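Local coordinates for protein AgaA (Rhizobium radiobacter, PDB 6HLX) that binds the opine agropinic acid as a periplasmic solute-binding protein and probably hands it to an ABC transporter for import, at residues G7-P12 with V194-D198; T14-V18 with T27-A31; S280-A286 with Y448-R452; A299-S303 with L441-P445. All coordinates share one frame; numbering follows the deposited sequence. Where two conformers were deposited one is given.

Interaction 1 (G7-P12 with V194-D198); sequences GLSGEP and VFYSD
Strands 3-8 and 190-195 run parallel in the mixed sheet of one lobe, and Gly7-Leu8 pairs with Val194-Phe195 where both strands end. Two backbone bonds close the ladder. Leu8 N donates to Val194 O at 2.8 Å, and Tyr196 N donates to Leu8 O at 2.9 Å. Leu8 is thus held through both its N-H and its carbonyl, as every second residue of a parallel strand is. Gly7 meets the rim of the Tyr196 ring, with its CA 3.9 Å from Tyr196 CD2.

Leu8 and Phe195 lie side by side on the same face of the sheet. Leu8 CD1 reaches the edge of the ring, 4.1 Å from Phe195 CE1. This pairing sits at the C-terminal ends of parallel strands, the usual site for ligand-binding loops in periplasmic binding proteins. Ser9 in the loop that follows has its side chain about 5 Å from agropinic acid, and its OG bonds to Tyr332.

Past the strand, Glu11 lies over one face of the Phe195 ring. Its CB is 3.8 Å from the ring centroid, a CH-pi contact. CG is anti to the backbone N (chi1 175°), and the extended chain runs along the CD2-CE2 side of the ring. This sets the carboxylate by CE2, the two planes 27° apart. Glu11 OE1 is held by Trp166 NE1 and Gly169 N. Pro12 CD touches Phe195 CE1 at 3.5 Å. Two waters link the two chains past the strand ends. One lies within bonding distance of both Ser9 O and Ser197 O; the other accepts from Glu11 N and bonds Ser197 OG at 2.7 Å.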
# COMPACT_ATOMS: atom_id res chain seq x y z
N GLY A 7 -15.14 7.77 8.57
CA GLY A 7 -15.69 6.47 8.25
C GLY A 7 -14.70 5.64 7.46
O GLY A 7 -14.49 5.90 6.27
N LEU A 8 -14.08 4.65 8.11
CA LEU A 8 -13.13 3.74 7.44
C LEU A 8 -13.88 2.56 6.78
O LEU A 8 -14.91 2.11 7.29
CB LEU A 8 -12.13 3.14 8.46
CG LEU A 8 -11.09 4.02 9.11
CD1 LEU A 8 -10.36 3.21 10.19
CD2 LEU A 8 -10.10 4.60 8.08
N SER A 9 -13.27 1.99 5.71
CA SER A 9 -13.86 0.86 4.99
C SER A 9 -13.74 -0.47 5.73
O SER A 9 -14.24 -1.48 5.24
CB SER A 9 -13.25 0.74 3.59
OG SER A 9 -11.87 0.43 3.69
N GLY A 10 -13.09 -0.45 6.90
CA GLY A 10 -12.98 -1.65 7.72
C GLY A 10 -12.31 -1.40 9.05
O GLY A 10 -11.69 -0.35 9.26
N GLU A 11 -12.35 -2.41 9.90
CA GLU A 11 -11.67 -2.37 11.18
C GLU A 11 -10.24 -2.90 10.99
O GLU A 11 -10.07 -4.00 10.46
CB GLU A 11 -12.43 -3.22 12.21
CG GLU A 11 -11.74 -3.35 13.55
CD GLU A 11 -12.62 -3.88 14.67
OE1 GLU A 11 -12.34 -3.56 15.85
OE2 GLU A 11 -13.60 -4.61 14.38
N PRO A 12 -9.20 -2.18 11.45
CA PRO A 12 -7.84 -2.71 11.29
C PRO A 12 -7.67 -4.04 12.03
O PRO A 12 -8.11 -4.19 13.19
CB PRO A 12 -6.96 -1.64 11.96
CG PRO A 12 -7.77 -0.35 11.78
CD PRO A 12 -9.20 -0.82 12.03
N VAL A 194 -14.37 5.39 12.63
CA VAL A 194 -15.54 4.50 12.78
C VAL A 194 -15.53 3.47 11.64
O VAL A 194 -15.35 3.83 10.48
CB VAL A 194 -16.84 5.33 12.80
CG1 VAL A 194 -18.05 4.43 13.11
CG2 VAL A 194 -16.76 6.49 13.81
N PHE A 195 -15.75 2.23 11.98
CA PHE A 195 -15.65 1.14 10.99
C PHE A 195 -16.95 0.87 10.29
O PHE A 195 -17.94 0.49 10.94
CB PHE A 195 -15.17 -0.14 11.70
CG PHE A 195 -14.04 0.08 12.70
CD1 PHE A 195 -12.93 0.84 12.36
CD2 PHE A 195 -14.06 -0.54 13.94
CE1 PHE A 195 -11.89 1.04 13.27
CE2 PHE A 195 -13.01 -0.36 14.85
CZ PHE A 195 -11.94 0.44 14.52
N TYR A 196 -16.96 1.04 8.96
CA TYR A 196 -18.14 0.75 8.12
C TYR A 196 -17.74 -0.27 7.05
O TYR A 196 -17.34 0.13 5.95
CB TYR A 196 -18.69 2.02 7.46
CG TYR A 196 -19.34 2.98 8.42
CD1 TYR A 196 -20.70 2.88 8.73
CD2 TYR A 196 -18.63 4.05 8.96
CE1 TYR A 196 -21.31 3.79 9.59
CE2 TYR A 196 -19.23 4.97 9.81
CZ TYR A 196 -20.57 4.83 10.14
OH TYR A 196 -21.16 5.74 10.98
N SER A 197 -17.84 -1.58 7.37
CA SER A 197 -17.45 -2.63 6.44
C SER A 197 -18.39 -2.80 5.24
O SER A 197 -17.96 -3.26 4.19
CB SER A 197 -17.25 -3.95 7.18
OG SER A 197 -16.25 -3.71 8.15
N ASP A 198 -19.68 -2.43 5.40
CA ASP A 198 -20.62 -2.51 4.28
C ASP A 198 -20.53 -1.11 3.61
O ASP A 198 -20.85 -0.11 4.26
CB ASP A 198 -22.05 -2.81 4.78
CG ASP A 198 -23.08 -2.70 3.67
OD1 ASP A 198 -23.35 -1.56 3.23
OD2 ASP A 198 -23.60 -3.74 3.23
O HOH W 1 -15.80 -1.76 3.01
O HOH W 2 -13.87 -4.70 8.86

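Interaction 2 (T14-V18 with T27-A31); sequences TLDTV and TVKLA
Lys29 NZ is gripped from several directions. It donates to Thr17 O at 2.9 Å and to a water at 3.1 Å. Outside the two segments it bonds Val19 O and forms a salt bridge with Glu135. The bond to Thr17 is not aimed at a lone pair: the nitrogen stands above the carbonyl plane, 41° out of it. The water lies within hydrogen-bonding distance of Thr14 O and of Asp16 O, the latter at 2.8 Å, and may share its protons among its acceptors. The ammonium therefore binds the loop both directly and through this water.

The lysine chain gets there by bending. It leaves helix 23-32 toward the loop, and its CD lies 3.6 Å from Leu15 O. The bend at chi3 (-60°) then turns CE and NZ toward Thr17 O.

Beside this polar path lies a small apolar patch. Leu15 CD2 meets Val28 CB at 3.9 Å, the two side chains roughly perpendicular. Trp166 of strand 161-167 also touches Leu15, while Leu8 and Tyr193 touch Val28.

The loop 14-18 has its own supports. Thr14 OG1 accepts from Asp16 N at 3.0 Å, forming an ST turn. Asp16 OD1 accepts a weak bond from Val18 N, and its OD2 pairs with Arg88. Together these contacts fold the segment after strand 3-8 back on the helix that follows it. The Lys29 side chain lies about 11 Å from agropinic acid, so it is not a ligand contact. Backbone carbonyls, water and one carboxylate surround this buried ammonium, an environment that probably keeps it charged.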
# COMPACT_ATOMS: atom_id res chain seq x y z
N THR A 14 -4.84 -5.14 12.91
CA THR A 14 -3.78 -4.80 13.87
C THR A 14 -3.25 -3.39 13.63
O THR A 14 -3.31 -2.88 12.51
CB THR A 14 -2.61 -5.81 13.84
OG1 THR A 14 -1.72 -5.49 14.92
CG2 THR A 14 -1.84 -5.83 12.51
N LEU A 15 -2.72 -2.77 14.69
CA LEU A 15 -2.04 -1.49 14.56
C LEU A 15 -0.51 -1.72 14.71
O LEU A 15 0.25 -0.76 14.68
CB LEU A 15 -2.55 -0.47 15.57
CG LEU A 15 -3.99 0.02 15.34
CD1 LEU A 15 -4.38 1.05 16.41
CD2 LEU A 15 -4.14 0.67 13.94
N ASP A 16 -0.08 -3.01 14.85
CA ASP A 16 1.34 -3.39 14.96
C ASP A 16 2.06 -2.65 13.80
O ASP A 16 1.69 -2.79 12.64
CB ASP A 16 1.52 -4.92 14.88
CG ASP A 16 2.95 -5.39 15.00
OD1 ASP A 16 3.86 -4.63 14.61
OD2 ASP A 16 3.16 -6.54 15.43
N THR A 17 2.99 -1.74 14.15
CA THR A 17 3.51 -0.83 13.13
C THR A 17 4.14 -1.50 11.93
O THR A 17 3.93 -1.01 10.82
CB THR A 17 4.45 0.23 13.70
OG1 THR A 17 5.67 -0.39 14.14
CG2 THR A 17 3.79 1.04 14.86
N VAL A 18 4.88 -2.61 12.14
CA VAL A 18 5.66 -3.24 11.07
C VAL A 18 4.79 -4.05 10.07
O VAL A 18 5.27 -4.38 8.98
CB VAL A 18 6.83 -4.09 11.62
CG1 VAL A 18 7.75 -3.27 12.51
CG2 VAL A 18 6.34 -5.35 12.33
N THR A 27 -4.27 4.11 7.74
CA THR A 27 -4.88 5.43 7.98
C THR A 27 -4.81 5.80 9.48
O THR A 27 -4.46 6.92 9.81
CB THR A 27 -6.34 5.45 7.45
OG1 THR A 27 -6.29 5.13 6.05
CG2 THR A 27 -7.04 6.80 7.69
N VAL A 28 -5.09 4.82 10.38
CA VAL A 28 -5.01 5.06 11.82
C VAL A 28 -3.53 5.23 12.23
O VAL A 28 -3.20 6.17 12.96
CB VAL A 28 -5.74 3.97 12.65
CG1 VAL A 28 -5.62 4.26 14.15
CG2 VAL A 28 -7.22 3.86 12.24
N LYS A 29 -2.66 4.36 11.74
CA LYS A 29 -1.22 4.46 12.08
C LYS A 29 -0.64 5.83 11.70
O LYS A 29 0.18 6.36 12.44
CB LYS A 29 -0.39 3.39 11.36
CG LYS A 29 -0.54 2.02 12.02
CD LYS A 29 0.54 1.01 11.59
CE LYS A 29 0.53 0.74 10.08
NZ LYS A 29 1.36 -0.45 9.72
N LEU A 30 -1.08 6.39 10.56
CA LEU A 30 -0.53 7.67 10.08
C LEU A 30 -1.04 8.90 10.86
O LEU A 30 -0.50 9.99 10.72
CB LEU A 30 -0.73 7.81 8.57
CG LEU A 30 0.07 6.78 7.76
CD1 LEU A 30 -0.41 6.74 6.33
CD2 LEU A 30 1.60 7.00 7.87
N ALA A 31 -2.01 8.69 11.75
CA ALA A 31 -2.46 9.75 12.65
C ALA A 31 -1.59 9.73 13.92
O ALA A 31 -1.35 10.77 14.51
CB ALA A 31 -3.92 9.50 13.05
O HOH W 3 -0.69 -2.14 11.33

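Interaction 3 (S280-A286 with Y448-R452); sequences SPIFGIA and YFMWR. With G9Z (agropinic acid), chain E.
Ser280 pairs with Trp451 at the edge of a mixed sheet, in antiparallel register. Ser280 N donates to Trp451 O at 3.1 Å, and Trp451 N returns a bond to Ser280 O at 2.8 Å. Both donors lie in the plane of the carbonyl they meet. Pro281 faces Met450 as a non-hydrogen-bonded pair. Ile282 N then donates to Phe449 O at 2.9 Å, from well above the carbonyl plane. On the other side of strand 446-451, Phe449 and Met450 both face Met241 in a classic beta bulge.

The Ile282 side chain enters the contact. Chi1 (-65°) puts CG1 against Trp451, and the extended chi2 (165°) carries CD1 on over the five-membered ring, 3.6 Å from its centroid and 6° off the normal. CG2 packs on Tyr448 CB. Gly284 O is linked to Tyr448 N by a water. Ile285 CG2 touches Tyr448 CE1 at 3.9 Å. The Ala286 backbone N sits over the centre of the tyrosine ring, and Ala286 CB is 3.4 Å from Tyr448 CD2. The same CB reaches Trp451 CH2, so Ala286 bridges the two aromatics. Tyr448 OH bonds Tyr393 OH.

Just past the strand, Arg452 takes part in the ligand pocket. Its NH2 donates to O of agropinic acid at 2.7 Å, and its NH1 donates to OXT. Gln454 also holds NH2. The O atom lies at the edge of the guanidinium, in its plane. Two N-H donors on the two carboxylate oxygens imply a charge-assisted grip that would fix the orientation of this end of the opine.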
# COMPACT_ATOMS: atom_id res chain seq x y z
N SER A 280 -9.33 2.80 -16.55
CA SER A 280 -8.68 2.69 -17.85
C SER A 280 -7.97 1.34 -17.97
O SER A 280 -7.25 0.97 -17.04
CB SER A 280 -7.65 3.81 -18.01
OG SER A 280 -8.32 5.06 -18.00
N PRO A 281 -8.07 0.66 -19.14
CA PRO A 281 -7.38 -0.63 -19.28
C PRO A 281 -5.86 -0.54 -19.29
O PRO A 281 -5.30 0.45 -19.77
CB PRO A 281 -7.89 -1.15 -20.63
CG PRO A 281 -8.26 0.10 -21.41
CD PRO A 281 -8.85 1.00 -20.35
N ILE A 282 -5.19 -1.59 -18.79
CA ILE A 282 -3.74 -1.74 -18.82
C ILE A 282 -3.44 -2.96 -19.67
O ILE A 282 -3.99 -4.03 -19.40
CB ILE A 282 -3.12 -1.89 -17.41
CG1 ILE A 282 -3.33 -0.60 -16.57
CG2 ILE A 282 -1.63 -2.23 -17.51
CD1 ILE A 282 -3.08 -0.82 -15.08
N PHE A 283 -2.58 -2.81 -20.67
CA PHE A 283 -2.20 -3.92 -21.55
C PHE A 283 -0.71 -4.27 -21.46
O PHE A 283 -0.17 -4.93 -22.34
CB PHE A 283 -2.60 -3.63 -23.01
CG PHE A 283 -4.10 -3.60 -23.22
CD1 PHE A 283 -4.81 -4.78 -23.37
CD2 PHE A 283 -4.78 -2.39 -23.30
CE1 PHE A 283 -6.20 -4.76 -23.58
CE2 PHE A 283 -6.16 -2.37 -23.51
CZ PHE A 283 -6.86 -3.55 -23.63
N GLY A 284 -0.05 -3.82 -20.41
CA GLY A 284 1.36 -4.11 -20.18
C GLY A 284 1.63 -4.09 -18.68
O GLY A 284 0.83 -4.58 -17.89
N ILE A 285 2.77 -3.50 -18.29
CA ILE A 285 3.13 -3.35 -16.88
C ILE A 285 2.48 -2.05 -16.39
O ILE A 285 2.43 -1.06 -17.13
CB ILE A 285 4.67 -3.35 -16.65
CG1 ILE A 285 5.39 -4.53 -17.38
CG2 ILE A 285 5.01 -3.35 -15.15
CD1 ILE A 285 4.94 -5.96 -16.94
N ALA A 286 1.96 -2.07 -15.17
CA ALA A 286 1.31 -0.88 -14.61
C ALA A 286 2.32 0.17 -14.11
O ALA A 286 2.44 0.39 -12.90
CB ALA A 286 0.32 -1.25 -13.52
N TYR A 448 -1.65 -7.25 -15.02
CA TYR A 448 -2.38 -6.03 -14.67
C TYR A 448 -3.53 -5.81 -15.63
O TYR A 448 -3.37 -6.04 -16.84
CB TYR A 448 -1.43 -4.81 -14.74
CG TYR A 448 -0.15 -4.98 -13.95
CD1 TYR A 448 0.99 -5.53 -14.54
CD2 TYR A 448 -0.06 -4.54 -12.63
CE1 TYR A 448 2.17 -5.69 -13.82
CE2 TYR A 448 1.12 -4.67 -11.91
CZ TYR A 448 2.24 -5.23 -12.52
OH TYR A 448 3.42 -5.35 -11.83
N PHE A 449 -4.67 -5.33 -15.11
CA PHE A 449 -5.85 -5.15 -15.94
C PHE A 449 -6.33 -3.74 -16.12
O PHE A 449 -6.80 -3.42 -17.21
CB PHE A 449 -7.01 -6.00 -15.40
CG PHE A 449 -6.75 -7.49 -15.48
CD1 PHE A 449 -6.27 -8.07 -16.65
CD2 PHE A 449 -6.96 -8.31 -14.37
CE1 PHE A 449 -6.02 -9.46 -16.72
CE2 PHE A 449 -6.72 -9.69 -14.44
CZ PHE A 449 -6.24 -10.25 -15.61
N MET A 450 -6.26 -2.91 -15.06
CA MET A 450 -6.80 -1.56 -15.17
C MET A 450 -6.28 -0.61 -14.10
O MET A 450 -5.86 -1.07 -13.03
CB MET A 450 -8.34 -1.61 -15.05
CG MET A 450 -8.82 -2.14 -13.71
SD MET A 450 -10.59 -2.00 -13.45
CE MET A 450 -10.72 -0.22 -13.08
N TRP A 451 -6.36 0.70 -14.38
CA TRP A 451 -6.05 1.76 -13.41
C TRP A 451 -7.43 2.09 -12.85
O TRP A 451 -8.41 2.22 -13.62
CB TRP A 451 -5.54 3.03 -14.10
CG TRP A 451 -4.18 2.88 -14.70
CD1 TRP A 451 -3.88 2.85 -16.03
CD2 TRP A 451 -2.94 2.75 -13.99
NE1 TRP A 451 -2.51 2.74 -16.19
CE2 TRP A 451 -1.91 2.69 -14.96
CE3 TRP A 451 -2.59 2.74 -12.62
CZ2 TRP A 451 -0.57 2.55 -14.61
CZ3 TRP A 451 -1.25 2.64 -12.28
CH2 TRP A 451 -0.25 2.54 -13.26
N ARG A 452 -7.54 2.23 -11.53
CA ARG A 452 -8.86 2.56 -10.95
C ARG A 452 -8.86 3.93 -10.28
O ARG A 452 -7.80 4.43 -9.88
CB ARG A 452 -9.30 1.48 -9.93
CG ARG A 452 -8.47 1.48 -8.64
CD ARG A 452 -8.94 0.43 -7.65
NE ARG A 452 -8.67 0.84 -6.27
CZ ARG A 452 -8.19 0.04 -5.32
NH1 ARG A 452 -7.89 -1.23 -5.60
NH2 ARG A 452 -8.02 0.48 -4.09
OAM G9Z E . -6.49 -2.47 2.16
CAB G9Z E . -7.13 -2.76 1.14
CAC G9Z E . -8.52 -3.02 1.16
CB G9Z E . -8.93 -3.31 -0.31
CA G9Z E . -7.62 -3.36 -1.08
C G9Z E . -7.66 -2.51 -2.23
O G9Z E . -7.39 -1.28 -2.09
N G9Z E . -6.58 -2.97 -0.07
CAG G9Z E . -5.12 -2.74 -0.39
CAH G9Z E . -4.38 -4.07 -0.48
OAP G9Z E . -4.94 -4.78 -1.58
CAI G9Z E . -2.87 -3.89 -0.70
OAQ G9Z E . -2.39 -2.83 0.17
CAJ G9Z E . -2.08 -5.19 -0.32
OAR G9Z E . -0.67 -4.97 -0.54
CAK G9Z E . -2.53 -6.50 -1.02
OAT G9Z E . -1.91 -7.62 -0.37
CAL G9Z E . -2.26 -6.49 -2.53
OAS G9Z E . -2.82 -7.67 -3.14
OXT G9Z E . -8.01 -3.02 -3.33
O HOH W 4 -0.24 -7.57 -17.50

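Interaction 4 (A299-S303 with L441-P445); sequences ANYFS and LELSP
Leu441 packs over one face of the Tyr301 ring. Its CB stands over the ring centre, 3.9 Å from the centroid and 6° off the normal, a CH-pi contact. The side chains run antiparallel to one another, so both leucine methyls end by Tyr301 CB and CG, with Leu441 CD2 3.9 Å from Tyr301 CB. Tyr301 CG is anti to the backbone N (chi1 -179°), which extends the ring along the helix end toward Glu442. The edge of the Tyr301 ring, at CD1, stands over the centre of the Phe302 ring. Phe302 CZ points at Ser444 OG, 3.2 Å away, with the oxygen at the ring edge and in its plane.

The next shell fixes these groups. Ser444 leaves helix 426-443 with positive phi, and its OG donates to Leu441 O at 2.8 Å. Tyr301 OH bonds Gln259 of helix 255-264. Phe302 stacks edge-to-face with Tyr263 of that helix, and Ile285 touches Leu441. The contact thus joins the loop before helix 306-315 to the C-terminal end of helix 426-443.

No hydrogen bond crosses between the two segments. Cohesion comes from dispersion and CH-pi contact, with the serine oxygen placed to meet the weakly positive rim of the phenylalanine.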
# COMPACT_ATOMS: atom_id res chain seq x y z
N ALA A 299 3.01 -0.27 -24.29
CA ALA A 299 1.74 -0.17 -23.55
C ALA A 299 0.66 -1.14 -24.06
O ALA A 299 -0.36 -1.32 -23.38
CB ALA A 299 1.24 1.27 -23.56
N ASN A 300 0.89 -1.76 -25.23
CA ASN A 300 -0.06 -2.68 -25.82
C ASN A 300 0.56 -4.03 -26.11
O ASN A 300 0.25 -4.67 -27.12
CB ASN A 300 -0.73 -2.05 -27.04
CG ASN A 300 -1.69 -0.97 -26.63
OD1 ASN A 300 -2.81 -1.24 -26.20
ND2 ASN A 300 -1.26 0.27 -26.73
N TYR A 301 1.40 -4.50 -25.16
CA TYR A 301 2.03 -5.82 -25.28
C TYR A 301 0.95 -6.88 -25.36
O TYR A 301 0.99 -7.75 -26.25
CB TYR A 301 2.97 -6.07 -24.09
CG TYR A 301 3.68 -7.40 -24.16
CD1 TYR A 301 3.13 -8.54 -23.59
CD2 TYR A 301 4.93 -7.51 -24.77
CE1 TYR A 301 3.78 -9.77 -23.64
CE2 TYR A 301 5.62 -8.72 -24.79
CZ TYR A 301 5.04 -9.85 -24.23
OH TYR A 301 5.70 -11.05 -24.26
N PHE A 302 -0.05 -6.79 -24.46
CA PHE A 302 -1.18 -7.73 -24.48
C PHE A 302 -2.35 -7.08 -25.22
O PHE A 302 -2.33 -5.88 -25.51
CB PHE A 302 -1.60 -8.10 -23.04
CG PHE A 302 -0.55 -8.87 -22.28
CD1 PHE A 302 -0.25 -10.19 -22.62
CD2 PHE A 302 0.13 -8.29 -21.22
CE1 PHE A 302 0.75 -10.90 -21.94
CE2 PHE A 302 1.11 -9.00 -20.53
CZ PHE A 302 1.42 -10.29 -20.90
N SER A 303 -3.35 -7.90 -25.52
CA SER A 303 -4.62 -7.50 -26.11
C SER A 303 -5.62 -8.54 -25.65
O SER A 303 -5.21 -9.54 -25.06
CB SER A 303 -4.53 -7.48 -27.63
OG SER A 303 -4.17 -8.76 -28.13
N LEU A 441 7.48 -8.29 -18.85
CA LEU A 441 6.38 -8.67 -19.76
C LEU A 441 6.54 -10.11 -20.22
O LEU A 441 5.58 -10.88 -20.21
CB LEU A 441 6.38 -7.74 -20.98
CG LEU A 441 5.89 -6.32 -20.72
CD1 LEU A 441 6.30 -5.38 -21.88
CD2 LEU A 441 4.37 -6.30 -20.51
N GLU A 442 7.77 -10.49 -20.61
CA GLU A 442 8.06 -11.84 -21.07
C GLU A 442 7.64 -12.91 -20.04
O GLU A 442 6.96 -13.88 -20.40
CB GLU A 442 9.56 -11.96 -21.39
CG GLU A 442 9.95 -13.36 -21.83
CD GLU A 442 11.43 -13.58 -22.05
OE1 GLU A 442 11.82 -14.73 -22.34
OE2 GLU A 442 12.21 -12.60 -21.92
N LEU A 443 8.04 -12.71 -18.78
CA LEU A 443 7.75 -13.68 -17.72
C LEU A 443 6.39 -13.50 -17.08
O LEU A 443 5.82 -14.46 -16.55
CB LEU A 443 8.87 -13.68 -16.66
CG LEU A 443 10.29 -14.04 -17.13
CD1 LEU A 443 11.24 -13.98 -15.96
CD2 LEU A 443 10.36 -15.44 -17.75
N SER A 444 5.85 -12.27 -17.13
CA SER A 444 4.57 -11.90 -16.54
C SER A 444 4.30 -12.52 -15.15
O SER A 444 3.24 -13.13 -14.96
CB SER A 444 3.43 -12.22 -17.51
OG SER A 444 3.41 -11.25 -18.55
N PRO A 445 5.22 -12.38 -14.16
CA PRO A 445 4.91 -12.88 -12.80
C PRO A 445 3.70 -12.17 -12.21
O PRO A 445 2.98 -12.74 -11.41
CB PRO A 445 6.18 -12.56 -12.01
CG PRO A 445 6.78 -11.38 -12.73
CD PRO A 445 6.51 -11.65 -14.18

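The four contacts form two clusters, with agropinic acid between them. Interactions 1 and 2 have centres 14 Å apart and share apolar packing: Leu8 CD1 meets Val28 CG2 at 3.8 Å. Interaction 2 is nested within the chain loop that interaction 1 closes. Interactions 3 and 4 are 11 Å apart by centres, with interaction 4 nested in the same way. They join where Phe283 O lies 2.8 Å from Phe302 N, a probable hydrogen bond, and where Ile285 packs on Leu441. Between the clusters, interactions 1 and 3 come within about 9 Å by nearest atoms, without touching. Interaction 3 binds the ligand through Arg452; interaction 1 approaches it through Ser9.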